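Local coordinates for protein citrinin polyketide synthase (PDB 5MPT) that builds the keto-aldehyde precursor of the mycotoxin citrinin as a multidomain non-reducing polyketide synthase, of which this chain is the C-methyltransferase domain, at residues A[313-318]-A[342-347]; A[362-367]-A[374-379]; A[224-229]-A[255-260]; A[208-213]-A[233-238]. One frame throughout, in Å; residues are numbered along the deposited sequence.

Interaction 1: A[313-318]-A[342-347]; sequences LLEMTE and HALQPA. With EDO (1,2-ethanediol), chain D.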
# COMPACT_ATOMS: atom_id res chain seq x y z
N LEU A 313 -11.00 3.56 -1.64
CA LEU A 313 -9.74 3.05 -1.10
C LEU A 313 -9.06 2.12 -2.08
O LEU A 313 -9.70 1.32 -2.79
CB LEU A 313 -10.00 2.29 0.20
CG LEU A 313 -10.54 3.07 1.38
CD1 LEU A 313 -11.09 2.10 2.40
CD2 LEU A 313 -9.43 3.91 2.00
N LEU A 314 -7.74 2.22 -2.13
CA LEU A 314 -6.91 1.17 -2.71
C LEU A 314 -6.06 0.70 -1.55
O LEU A 314 -5.19 1.44 -1.09
CB LEU A 314 -6.04 1.70 -3.86
CG LEU A 314 -5.47 0.62 -4.79
CD1 LEU A 314 -4.83 1.26 -6.02
CD2 LEU A 314 -4.45 -0.26 -4.10
N GLU A 315 -6.37 -0.49 -1.04
CA GLU A 315 -5.74 -0.99 0.18
C GLU A 315 -5.22 -2.40 -0.01
O GLU A 315 -5.89 -3.25 -0.60
CB GLU A 315 -6.72 -0.98 1.35
CG GLU A 315 -6.84 0.35 2.00
CD GLU A 315 -5.66 0.66 2.90
OE1 GLU A 315 -4.91 -0.29 3.26
OE2 GLU A 315 -5.47 1.85 3.22
N MET A 316 -4.02 -2.63 0.51
CA MET A 316 -3.48 -3.97 0.59
C MET A 316 -4.23 -4.73 1.67
O MET A 316 -4.21 -4.36 2.84
CB MET A 316 -2.00 -3.91 0.89
CG MET A 316 -1.35 -5.26 0.82
SD MET A 316 0.44 -5.22 0.76
CE MET A 316 0.74 -5.14 -1.01
N THR A 317 -4.93 -5.79 1.27
CA THR A 317 -5.86 -6.48 2.14
C THR A 317 -5.29 -7.80 2.66
O THR A 317 -5.87 -8.41 3.56
CB THR A 317 -7.18 -6.70 1.39
OG1 THR A 317 -6.90 -7.16 0.05
CG2 THR A 317 -7.95 -5.40 1.31
N GLU A 318 -4.17 -8.26 2.09
CA GLU A 318 -3.44 -9.43 2.55
C GLU A 318 -1.97 -9.07 2.70
O GLU A 318 -1.41 -8.32 1.88
CB GLU A 318 -3.65 -10.56 1.54
CG GLU A 318 -3.29 -11.94 1.98
CD GLU A 318 -3.78 -12.96 0.97
OE1 GLU A 318 -2.94 -13.45 0.18
OE2 GLU A 318 -5.00 -13.23 0.93
N HIS A 342 -2.13 -5.54 13.09
CA HIS A 342 -1.35 -5.22 11.91
C HIS A 342 -2.04 -4.04 11.26
O HIS A 342 -3.25 -3.89 11.40
CB HIS A 342 -1.27 -6.41 10.96
CG HIS A 342 -0.25 -6.27 9.88
ND1 HIS A 342 -0.45 -5.50 8.76
CD2 HIS A 342 0.98 -6.82 9.75
CE1 HIS A 342 0.61 -5.59 7.97
NE2 HIS A 342 1.50 -6.38 8.56
N ALA A 343 -1.27 -3.19 10.59
CA ALA A 343 -1.86 -2.02 9.95
C ALA A 343 -2.87 -2.42 8.88
O ALA A 343 -3.93 -1.81 8.75
CB ALA A 343 -0.77 -1.14 9.35
N LEU A 344 -2.53 -3.42 8.09
CA LEU A 344 -3.36 -3.85 6.98
C LEU A 344 -4.53 -4.70 7.47
O LEU A 344 -4.40 -5.46 8.44
CB LEU A 344 -2.52 -4.66 5.99
CG LEU A 344 -1.28 -3.99 5.41
CD1 LEU A 344 -0.58 -4.90 4.42
CD2 LEU A 344 -1.60 -2.65 4.78
N GLN A 345 -5.66 -4.60 6.78
CA GLN A 345 -6.88 -5.29 7.19
C GLN A 345 -7.63 -5.80 5.97
O GLN A 345 -7.61 -5.16 4.90
CB GLN A 345 -7.79 -4.39 8.03
CG GLN A 345 -7.15 -4.03 9.40
CD GLN A 345 -6.91 -5.23 10.30
OE1 GLN A 345 -5.82 -5.40 10.88
NE2 GLN A 345 -7.93 -6.05 10.46
N PRO A 346 -8.30 -6.94 6.09
CA PRO A 346 -9.11 -7.45 4.98
C PRO A 346 -10.33 -6.58 4.79
O PRO A 346 -10.79 -5.92 5.73
CB PRO A 346 -9.49 -8.86 5.43
CG PRO A 346 -9.55 -8.75 6.89
CD PRO A 346 -8.44 -7.80 7.28
N ALA A 347 -10.85 -6.62 3.57
CA ALA A 347 -11.97 -5.77 3.18
C ALA A 347 -13.16 -5.91 4.13
O ALA A 347 -13.90 -4.93 4.36
CB ALA A 347 -12.40 -6.11 1.76
C1 EDO D . -3.63 -8.17 7.83
O1 EDO D . -4.73 -8.18 8.75
C2 EDO D . -4.22 -8.32 6.44
O2 EDO D . -5.24 -9.32 6.49
O HOH W 1 -5.59 -2.59 4.42
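L344 packs against M316 just where strand 309-316 gives way to loop, and this is the tight part of the contact. Its CD1 lies 3.7 Å from M316 CG, and its CB comes within 3.6 Å of M316 O. M316 CG stands opposite its own backbone N (chi1 -173°), which sets CG and SD at the L344 methyl before the chain bends off at chi3. T317 extends the close zone by backbone proximity: T317 CA makes a CA-H...O contact of 3.5 Å with Q345 O, and its CG2 rests near A347 N. No direct hydrogen bond joins the segments. Instead water 1 accepts from Q345 N at 3.1 Å and is bonded to both M316 O and E315 OE1, each 2.7 Å away, linking the loop to the strand end and to a catalytic carboxylate. The same OE1 is hydrogen-bonded to H289, a second catalytic residue, so the water belongs to the surroundings of the E315–H289 pair.

The looser side is at P346, an exposed residue. There an ethanediol, probably from the crystallisation liquor, donates from O2 to T317 O over 3.1 Å and lies beside P346 CD.

P346 is the N-cap of helix 347-356, whose W350 touches L313, E315 and Q345. T317 OG1 is hydrogen-bonded to N373 O, and E315 pairs through its backbone with R376 of strand 375-381.

Interaction 2: A[362-367]-A[374-379]; sequences VDWTEG and IQRLII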
# COMPACT_ATOMS: atom_id res chain seq x y z
N VAL A 362 -20.92 -0.30 0.85
CA VAL A 362 -19.52 -0.70 0.72
C VAL A 362 -19.44 -1.86 -0.26
O VAL A 362 -20.21 -2.82 -0.17
CB VAL A 362 -18.90 -1.12 2.06
CG1 VAL A 362 -17.45 -1.53 1.86
CG2 VAL A 362 -19.08 0.01 3.11
N ASP A 363 -18.49 -1.78 -1.18
CA ASP A 363 -18.22 -2.85 -2.14
C ASP A 363 -16.71 -2.92 -2.37
O ASP A 363 -15.96 -2.01 -2.00
CB ASP A 363 -19.00 -2.61 -3.44
CG ASP A 363 -19.20 -3.90 -4.28
OD1 ASP A 363 -18.69 -4.98 -3.91
OD2 ASP A 363 -19.90 -3.81 -5.32
N TRP A 364 -16.25 -4.02 -2.97
CA TRP A 364 -14.82 -4.08 -3.31
C TRP A 364 -14.59 -5.03 -4.46
O TRP A 364 -15.44 -5.85 -4.80
CB TRP A 364 -13.95 -4.50 -2.12
CG TRP A 364 -14.38 -5.77 -1.46
CD1 TRP A 364 -14.02 -7.05 -1.80
CD2 TRP A 364 -15.22 -5.87 -0.31
NE1 TRP A 364 -14.62 -7.94 -0.94
CE2 TRP A 364 -15.35 -7.24 -0.01
CE3 TRP A 364 -15.89 -4.94 0.49
CZ2 TRP A 364 -16.12 -7.69 1.05
CZ3 TRP A 364 -16.65 -5.39 1.53
CH2 TRP A 364 -16.76 -6.76 1.81
N THR A 365 -13.42 -4.87 -5.09
CA THR A 365 -13.00 -5.72 -6.18
C THR A 365 -12.73 -7.12 -5.68
O THR A 365 -12.26 -7.32 -4.55
CB THR A 365 -11.75 -5.17 -6.85
OG1 THR A 365 -10.75 -4.95 -5.85
CG2 THR A 365 -12.05 -3.85 -7.53
N GLU A 366 -13.02 -8.10 -6.55
CA GLU A 366 -12.74 -9.49 -6.28
C GLU A 366 -12.56 -10.21 -7.60
O GLU A 366 -12.97 -9.73 -8.66
CB GLU A 366 -13.86 -10.14 -5.45
CG GLU A 366 -15.25 -10.03 -5.96
CD GLU A 366 -16.25 -10.32 -4.85
OE1 GLU A 366 -15.81 -10.68 -3.73
OE2 GLU A 366 -17.47 -10.20 -5.09
N GLY A 367 -11.94 -11.38 -7.50
CA GLY A 367 -11.71 -12.21 -8.67
C GLY A 367 -11.34 -13.63 -8.28
O GLY A 367 -11.21 -13.97 -7.11
N ILE A 374 -4.91 -9.73 -2.86
CA ILE A 374 -3.75 -9.06 -2.26
C ILE A 374 -4.04 -7.60 -2.00
O ILE A 374 -3.74 -7.08 -0.92
CB ILE A 374 -2.50 -9.23 -3.14
CG1 ILE A 374 -2.15 -10.72 -3.28
CG2 ILE A 374 -1.34 -8.46 -2.55
CD1 ILE A 374 -1.11 -10.98 -4.37
N GLN A 375 -4.55 -6.89 -3.00
CA GLN A 375 -5.09 -5.55 -2.85
C GLN A 375 -6.49 -5.52 -3.41
O GLN A 375 -6.86 -6.33 -4.26
CB GLN A 375 -4.26 -4.49 -3.56
CG GLN A 375 -2.76 -4.65 -3.31
CD GLN A 375 -2.07 -3.34 -3.18
OE1 GLN A 375 -2.31 -2.59 -2.23
NE2 GLN A 375 -1.22 -3.02 -4.12
N ARG A 376 -7.23 -4.53 -2.96
CA ARG A 376 -8.58 -4.30 -3.44
C ARG A 376 -8.81 -2.81 -3.59
O ARG A 376 -8.28 -2.00 -2.82
CB ARG A 376 -9.61 -4.87 -2.49
CG ARG A 376 -9.51 -6.34 -2.30
CD ARG A 376 -10.70 -6.88 -1.56
NE ARG A 376 -10.41 -8.20 -1.06
CZ ARG A 376 -10.61 -9.34 -1.73
NH1 ARG A 376 -11.16 -9.33 -2.96
NH2 ARG A 376 -10.26 -10.49 -1.16
N LEU A 377 -9.64 -2.45 -4.57
CA LEU A 377 -10.38 -1.20 -4.48
C LEU A 377 -11.59 -1.44 -3.60
O LEU A 377 -12.34 -2.41 -3.79
CB LEU A 377 -10.82 -0.69 -5.84
CG LEU A 377 -9.76 -0.34 -6.90
CD1 LEU A 377 -10.44 0.01 -8.24
CD2 LEU A 377 -8.88 0.77 -6.39
N ILE A 378 -11.78 -0.57 -2.64
CA ILE A 378 -12.88 -0.64 -1.69
C ILE A 378 -13.60 0.69 -1.82
O ILE A 378 -13.02 1.75 -1.57
CB ILE A 378 -12.42 -0.88 -0.24
CG1 ILE A 378 -11.55 -2.13 -0.13
CG2 ILE A 378 -13.61 -1.02 0.70
CD1 ILE A 378 -10.84 -2.25 1.23
N ILE A 379 -14.83 0.64 -2.30
CA ILE A 379 -15.63 1.84 -2.46
C ILE A 379 -16.62 1.93 -1.31
O ILE A 379 -17.17 0.91 -0.86
CB ILE A 379 -16.34 1.85 -3.84
CG1 ILE A 379 -16.95 3.23 -4.09
CG2 ILE A 379 -17.43 0.76 -3.95
CD1 ILE A 379 -17.43 3.40 -5.54
O HOH W 2 -8.80 -6.97 -5.91
O HOH W 3 -11.07 -11.71 -4.66
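T365 OG1 is gripped twice: L377 N donates to it over 3.0 Å, and water 2, which also donates to Q375 O, hydrogen-bonds to it. This happens at the loop end of a beta hairpin, strands 361-364 and 375-381; the axes of its parts 362-364 and 375-379 run antiparallel at 163°. Farther from the loop, D363 and I379 form a hydrogen-bonded pair, with I379 N to D363 O at 2.9 Å and a reciprocal bond from D363 N to I379 O. W364 and I378 form the following non-hydrogen-bonded pair, and W364 CB touches I378 CG1.

After W364 the pattern changes. T365 N still donates to L377 O at 3.0 Å, but the hydroxyl takes the return bond, and T365 O is met by R376 NH1 at 2.8 Å. T365 O lies in the guanidinium plane, and NH1 approaches in the carbonyl plane on a lone pair, which fixes the rotation of the group. The extended R376 chain passes W364 on its way: CD is 3.3 Å from W364 CD1, and the indole and guanidinium planes stand 61° apart. W364 chi1 of 53° puts the ring between the backbone N and the carbonyl carbon, on the R376 side.

Strand 375-381 runs antiparallel between strands 309-316 and 361-364, the reversed seventh strand of class I methyltransferases. K25 of helix 14-26 forms salt bridges with both D363 and E366. The guanidinium is tied down further by N373 at NH2, while NH1 also donates to water 3, 2.9 Å away, which in turn accepts from G367 N.

Interaction 3: A[224-229]-A[255-260]; sequences MLPLLE and KKYPFM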
# COMPACT_ATOMS: atom_id res chain seq x y z
N MET A 224 -4.18 9.69 -12.75
CA MET A 224 -5.48 10.35 -12.70
C MET A 224 -5.47 11.64 -13.51
O MET A 224 -6.48 11.98 -14.15
CB MET A 224 -5.85 10.62 -11.25
CG MET A 224 -6.07 9.37 -10.42
SD MET A 224 -7.40 8.37 -11.08
CE MET A 224 -6.87 6.69 -10.80
N LEU A 225 -4.36 12.37 -13.48
CA LEU A 225 -4.35 13.70 -14.09
C LEU A 225 -4.46 13.62 -15.60
O LEU A 225 -5.33 14.30 -16.17
CB LEU A 225 -3.10 14.46 -13.66
CG LEU A 225 -3.10 15.13 -12.28
CD1 LEU A 225 -3.86 14.30 -11.24
CD2 LEU A 225 -1.69 15.41 -11.81
N PRO A 226 -3.63 12.84 -16.31
CA PRO A 226 -3.84 12.65 -17.76
C PRO A 226 -5.21 12.11 -18.07
O PRO A 226 -5.81 12.48 -19.10
CB PRO A 226 -2.74 11.66 -18.15
CG PRO A 226 -1.72 11.80 -17.11
CD PRO A 226 -2.43 12.13 -15.85
N LEU A 227 -5.72 11.21 -17.23
CA LEU A 227 -7.08 10.71 -17.42
C LEU A 227 -8.10 11.84 -17.42
O LEU A 227 -8.95 11.93 -18.31
CB LEU A 227 -7.42 9.67 -16.36
CG LEU A 227 -8.87 9.17 -16.44
CD1 LEU A 227 -9.09 8.39 -17.74
CD2 LEU A 227 -9.27 8.33 -15.25
N LEU A 228 -8.06 12.70 -16.40
CA LEU A 228 -9.03 13.79 -16.32
C LEU A 228 -8.81 14.81 -17.44
O LEU A 228 -9.76 15.41 -17.94
CB LEU A 228 -8.95 14.46 -14.96
CG LEU A 228 -9.32 13.53 -13.79
CD1 LEU A 228 -8.81 14.06 -12.47
CD2 LEU A 228 -10.82 13.38 -13.76
N GLU A 229 -7.55 15.03 -17.82
CA GLU A 229 -7.24 15.87 -18.97
C GLU A 229 -7.94 15.37 -20.22
O GLU A 229 -8.60 16.14 -20.94
CB GLU A 229 -5.72 15.90 -19.15
CG GLU A 229 -5.17 16.86 -20.18
CD GLU A 229 -3.64 16.85 -20.20
OE1 GLU A 229 -3.05 15.75 -20.32
OE2 GLU A 229 -3.04 17.94 -20.08
N LYS A 255 2.32 20.83 -12.29
CA LYS A 255 1.87 22.18 -12.64
C LYS A 255 1.18 22.20 -13.99
O LYS A 255 0.23 22.97 -14.20
CB LYS A 255 3.06 23.14 -12.64
CG LYS A 255 2.69 24.58 -12.87
CD LYS A 255 3.92 25.44 -13.10
CE LYS A 255 3.54 26.88 -13.37
NZ LYS A 255 2.80 27.49 -12.23
N LYS A 256 1.66 21.39 -14.93
CA LYS A 256 1.08 21.25 -16.26
C LYS A 256 -0.44 21.35 -16.25
O LYS A 256 -1.03 21.92 -17.16
CB LYS A 256 1.50 19.91 -16.87
CG LYS A 256 0.83 19.55 -18.19
CD LYS A 256 1.26 18.18 -18.68
CE LYS A 256 0.66 17.86 -20.05
NZ LYS A 256 1.15 16.56 -20.60
N TYR A 257 -1.07 20.78 -15.23
CA TYR A 257 -2.51 20.62 -15.24
C TYR A 257 -3.16 21.79 -14.51
O TYR A 257 -2.83 22.03 -13.34
CB TYR A 257 -2.89 19.29 -14.61
CG TYR A 257 -2.20 18.10 -15.24
CD1 TYR A 257 -2.73 17.46 -16.35
CD2 TYR A 257 -1.00 17.63 -14.73
CE1 TYR A 257 -2.11 16.39 -16.92
CE2 TYR A 257 -0.37 16.54 -15.31
CZ TYR A 257 -0.92 15.92 -16.40
OH TYR A 257 -0.30 14.84 -17.00
N PRO A 258 -4.06 22.55 -15.14
CA PRO A 258 -4.59 23.76 -14.51
C PRO A 258 -5.73 23.50 -13.54
O PRO A 258 -6.14 24.44 -12.83
CB PRO A 258 -5.08 24.57 -15.71
CG PRO A 258 -5.60 23.52 -16.64
CD PRO A 258 -4.68 22.32 -16.46
N PHE A 259 -6.25 22.28 -13.49
CA PHE A 259 -7.33 21.91 -12.60
C PHE A 259 -6.83 21.44 -11.24
O PHE A 259 -7.59 20.83 -10.48
CB PHE A 259 -8.22 20.84 -13.25
CG PHE A 259 -7.46 19.58 -13.69
CD1 PHE A 259 -7.01 18.65 -12.75
CD2 PHE A 259 -7.22 19.33 -15.03
CE1 PHE A 259 -6.33 17.51 -13.14
CE2 PHE A 259 -6.55 18.19 -15.43
CZ PHE A 259 -6.10 17.28 -14.48
N MET A 260 -5.58 21.72 -10.89
CA MET A 260 -4.96 21.15 -9.70
C MET A 260 -4.94 22.14 -8.55
O MET A 260 -4.68 23.33 -8.74
CB MET A 260 -3.54 20.68 -9.99
CG MET A 260 -3.46 19.51 -10.93
SD MET A 260 -4.26 18.01 -10.31
CE MET A 260 -3.25 17.68 -8.87
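L225 and Y257 bring their CA atoms no closer than 7.3 Å; the helix is kinked at P226, where the proline nitrogen cannot donate to the preceding turn, and the other segment forms a type I beta turn from Y257 to M260. With that spacing and no hydrogen bond between the segments, side chains carry the contact.

The central feature is a CH-pi contact: L225 CB sits 3.7 Å from the centroid of the Y257 ring and only 7° off its normal. K256 CD lies off-centre over the other face, 3.9 Å from the plane of the Y257 ring, so the phenol is held between two aliphatic groups. At its hydroxyl end, P226 CG comes within 3.4 Å of Y257 OH. At its edge lies the E229 carboxylate, with OE1 3.6 Å from Y257 CE1. E229 reaches this far because its CG is opposite the backbone N (chi1 -172°) and the chain stays extended. The K256 amine is nearby but not in a salt bridge, its NZ being 4.3 Å from E229 OE1.

Next to it, F259 presents its ring edge to L225 O, a carbonyl already accepting from E229 N: F259 CZ is 3.5 Å from L225 O, and it also touches L228 CB. M260, in one of its two modelled conformers, crosses L225 at about a right angle and sets SD against its CG.

Both M260 and L228 also touch Y237 of strand 235-241. The arrangement is that of a Rossmann-like alpha/beta fold, in which helix 221-231 packs on the sheet and against the turn that leads into one of its edge strands, 260-264.

Interaction 4: A[208-213]-A[233-238]; sequences LRILEM and VPVEYT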
# COMPACT_ATOMS: atom_id res chain seq x y z
N LEU A 208 -16.51 18.38 -10.99
CA LEU A 208 -16.34 17.23 -10.14
C LEU A 208 -15.17 17.51 -9.21
O LEU A 208 -14.08 17.89 -9.66
CB LEU A 208 -16.09 15.99 -11.00
CG LEU A 208 -16.16 14.62 -10.34
CD1 LEU A 208 -17.54 14.40 -9.79
CD2 LEU A 208 -15.80 13.53 -11.39
N ARG A 209 -15.41 17.43 -7.91
CA ARG A 209 -14.40 17.73 -6.92
C ARG A 209 -13.85 16.43 -6.36
O ARG A 209 -14.58 15.64 -5.75
CB ARG A 209 -14.99 18.63 -5.82
CG ARG A 209 -15.55 19.92 -6.41
CD ARG A 209 -16.04 20.93 -5.37
NE ARG A 209 -16.11 22.27 -5.96
CZ ARG A 209 -17.20 23.03 -6.04
NH1 ARG A 209 -18.36 22.62 -5.53
NH2 ARG A 209 -17.10 24.22 -6.63
N ILE A 210 -12.57 16.22 -6.61
CA ILE A 210 -11.85 15.00 -6.25
C ILE A 210 -10.71 15.40 -5.33
O ILE A 210 -9.94 16.31 -5.66
CB ILE A 210 -11.30 14.27 -7.48
CG1 ILE A 210 -12.42 14.01 -8.48
CG2 ILE A 210 -10.57 12.99 -7.05
CD1 ILE A 210 -11.95 13.34 -9.81
N LEU A 211 -10.60 14.72 -4.20
CA LEU A 211 -9.51 14.96 -3.26
C LEU A 211 -8.77 13.66 -3.02
O LEU A 211 -9.37 12.65 -2.66
CB LEU A 211 -10.03 15.53 -1.94
CG LEU A 211 -8.96 15.99 -0.93
CD1 LEU A 211 -9.45 17.27 -0.22
CD2 LEU A 211 -8.67 14.89 0.04
N GLU A 212 -7.46 13.69 -3.21
CA GLU A 212 -6.62 12.53 -2.99
C GLU A 212 -5.88 12.71 -1.67
O GLU A 212 -5.18 13.70 -1.47
CB GLU A 212 -5.64 12.31 -4.14
CG GLU A 212 -4.80 11.07 -3.92
CD GLU A 212 -3.80 10.80 -5.01
OE1 GLU A 212 -3.68 11.63 -5.94
OE2 GLU A 212 -3.11 9.77 -4.90
N MET A 213 -6.08 11.75 -0.77
CA MET A 213 -5.34 11.73 0.48
C MET A 213 -4.14 10.80 0.35
O MET A 213 -4.14 9.86 -0.43
CB MET A 213 -6.23 11.27 1.62
CG MET A 213 -7.40 12.21 1.81
SD MET A 213 -8.39 11.78 3.23
CE MET A 213 -8.95 13.39 3.75
N VAL A 233 -13.96 16.87 -18.73
CA VAL A 233 -15.11 17.41 -17.99
C VAL A 233 -14.59 18.28 -16.85
O VAL A 233 -13.50 18.03 -16.32
CB VAL A 233 -16.04 16.31 -17.47
CG1 VAL A 233 -16.71 15.57 -18.64
CG2 VAL A 233 -15.28 15.37 -16.53
N PRO A 234 -15.33 19.31 -16.45
CA PRO A 234 -14.81 20.21 -15.41
C PRO A 234 -14.49 19.45 -14.13
O PRO A 234 -15.26 18.60 -13.67
CB PRO A 234 -15.95 21.21 -15.21
CG PRO A 234 -16.77 21.11 -16.45
CD PRO A 234 -16.67 19.70 -16.90
N VAL A 235 -13.33 19.77 -13.56
CA VAL A 235 -12.81 19.05 -12.40
C VAL A 235 -11.93 19.99 -11.59
O VAL A 235 -11.27 20.88 -12.14
CB VAL A 235 -12.02 17.79 -12.83
CG1 VAL A 235 -10.90 18.17 -13.77
CG2 VAL A 235 -11.43 17.07 -11.60
N GLU A 236 -11.94 19.78 -10.28
CA GLU A 236 -10.95 20.33 -9.37
C GLU A 236 -10.37 19.15 -8.61
O GLU A 236 -11.10 18.45 -7.89
CB GLU A 236 -11.58 21.37 -8.43
CG GLU A 236 -12.10 22.62 -9.15
CD GLU A 236 -13.05 23.46 -8.29
OE1 GLU A 236 -13.20 23.17 -7.08
OE2 GLU A 236 -13.66 24.42 -8.83
N TYR A 237 -9.07 18.88 -8.82
CA TYR A 237 -8.35 17.77 -8.18
C TYR A 237 -7.42 18.32 -7.12
O TYR A 237 -6.47 19.03 -7.43
CB TYR A 237 -7.57 17.00 -9.22
CG TYR A 237 -7.05 15.66 -8.76
CD1 TYR A 237 -5.96 15.55 -7.92
CD2 TYR A 237 -7.65 14.50 -9.22
CE1 TYR A 237 -5.47 14.31 -7.54
CE2 TYR A 237 -7.18 13.26 -8.85
CZ TYR A 237 -6.09 13.17 -8.00
OH TYR A 237 -5.64 11.92 -7.65
N THR A 238 -7.70 17.99 -5.86
CA THR A 238 -6.91 18.44 -4.74
C THR A 238 -6.02 17.28 -4.33
O THR A 238 -6.50 16.25 -3.83
CB THR A 238 -7.79 18.94 -3.59
OG1 THR A 238 -8.67 19.97 -4.07
CG2 THR A 238 -6.96 19.50 -2.45
O HOH W 4 -11.11 19.00 -4.88
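R209 and E236, a cross-strand pair of charged side chains, belong to two strands that run parallel, 13° apart. The backbone bonds come in alternation. L208 N donates to P234 O and E236 N returns to L208 O; I210 N then reaches E236 O at 3.0 Å, T238 N meets I210 O at 2.8 Å, and E212 N closes the series on T238 O.

Two polar side-chain bonds flank this core. In the salt bridge, R209 NE points nearly straight (171°) at E236 OE1 over 3.2 Å. The carboxylate oxygen lies in the guanidinium plane, whereas the donor stands above the carboxylate plane. R209 NH1 has a further partner in L7 O. On the other face Y237 OH donates to E212 OE1 at a short 2.6 Å, with ring and carboxylate planes perpendicular. E212 OE1 also bonds T221 OG1, so two groups grip one oxygen and fix this carboxylate, whose side chain is about 5 Å (nearest atoms) from the bound S-adenosyl-L-homocysteine.

Apolar contacts fill the remainder. I210 CG2 leans on Y237 CE2 at 3.8 Å, and L211 CD1 meets T238 CG2 at 4.0 Å across the opposite face.

Y237 also touches four residues of helix 221-231, which connects the strands. This is the first beta-alpha-beta crossover of a Rossmann-like methyltransferase; E212, near the first strand's end, precedes the glycine-rich loop (GAGTGG) typical of S-adenosylmethionine-dependent methyltransferases.

In the fold
Interactions 1, 2 and 4 all reach one seven-stranded mixed sheet, in which strands 208-213 and 235-241 are neighbours and 309-316, 375-381 and 361-364 lie farther along. Interactions 3 and 4 interlock in the chain, their segments alternating, with centres 9 Å apart; F259 and Y237 meet through their backbones. Helix 221-231 supplies one segment of interaction 3 and connects the two strands of interaction 4. Interactions 1 and 2 follow later, in series, with centres 10 Å apart and strands 309-316 and 375-381 paired. The two groups do not touch. E212 of interaction 4 is about 5 Å (nearest atoms) from the bound S-adenosyl-L-homocysteine, whereas interaction 1 holds catalytic E315, about 8 Å from it.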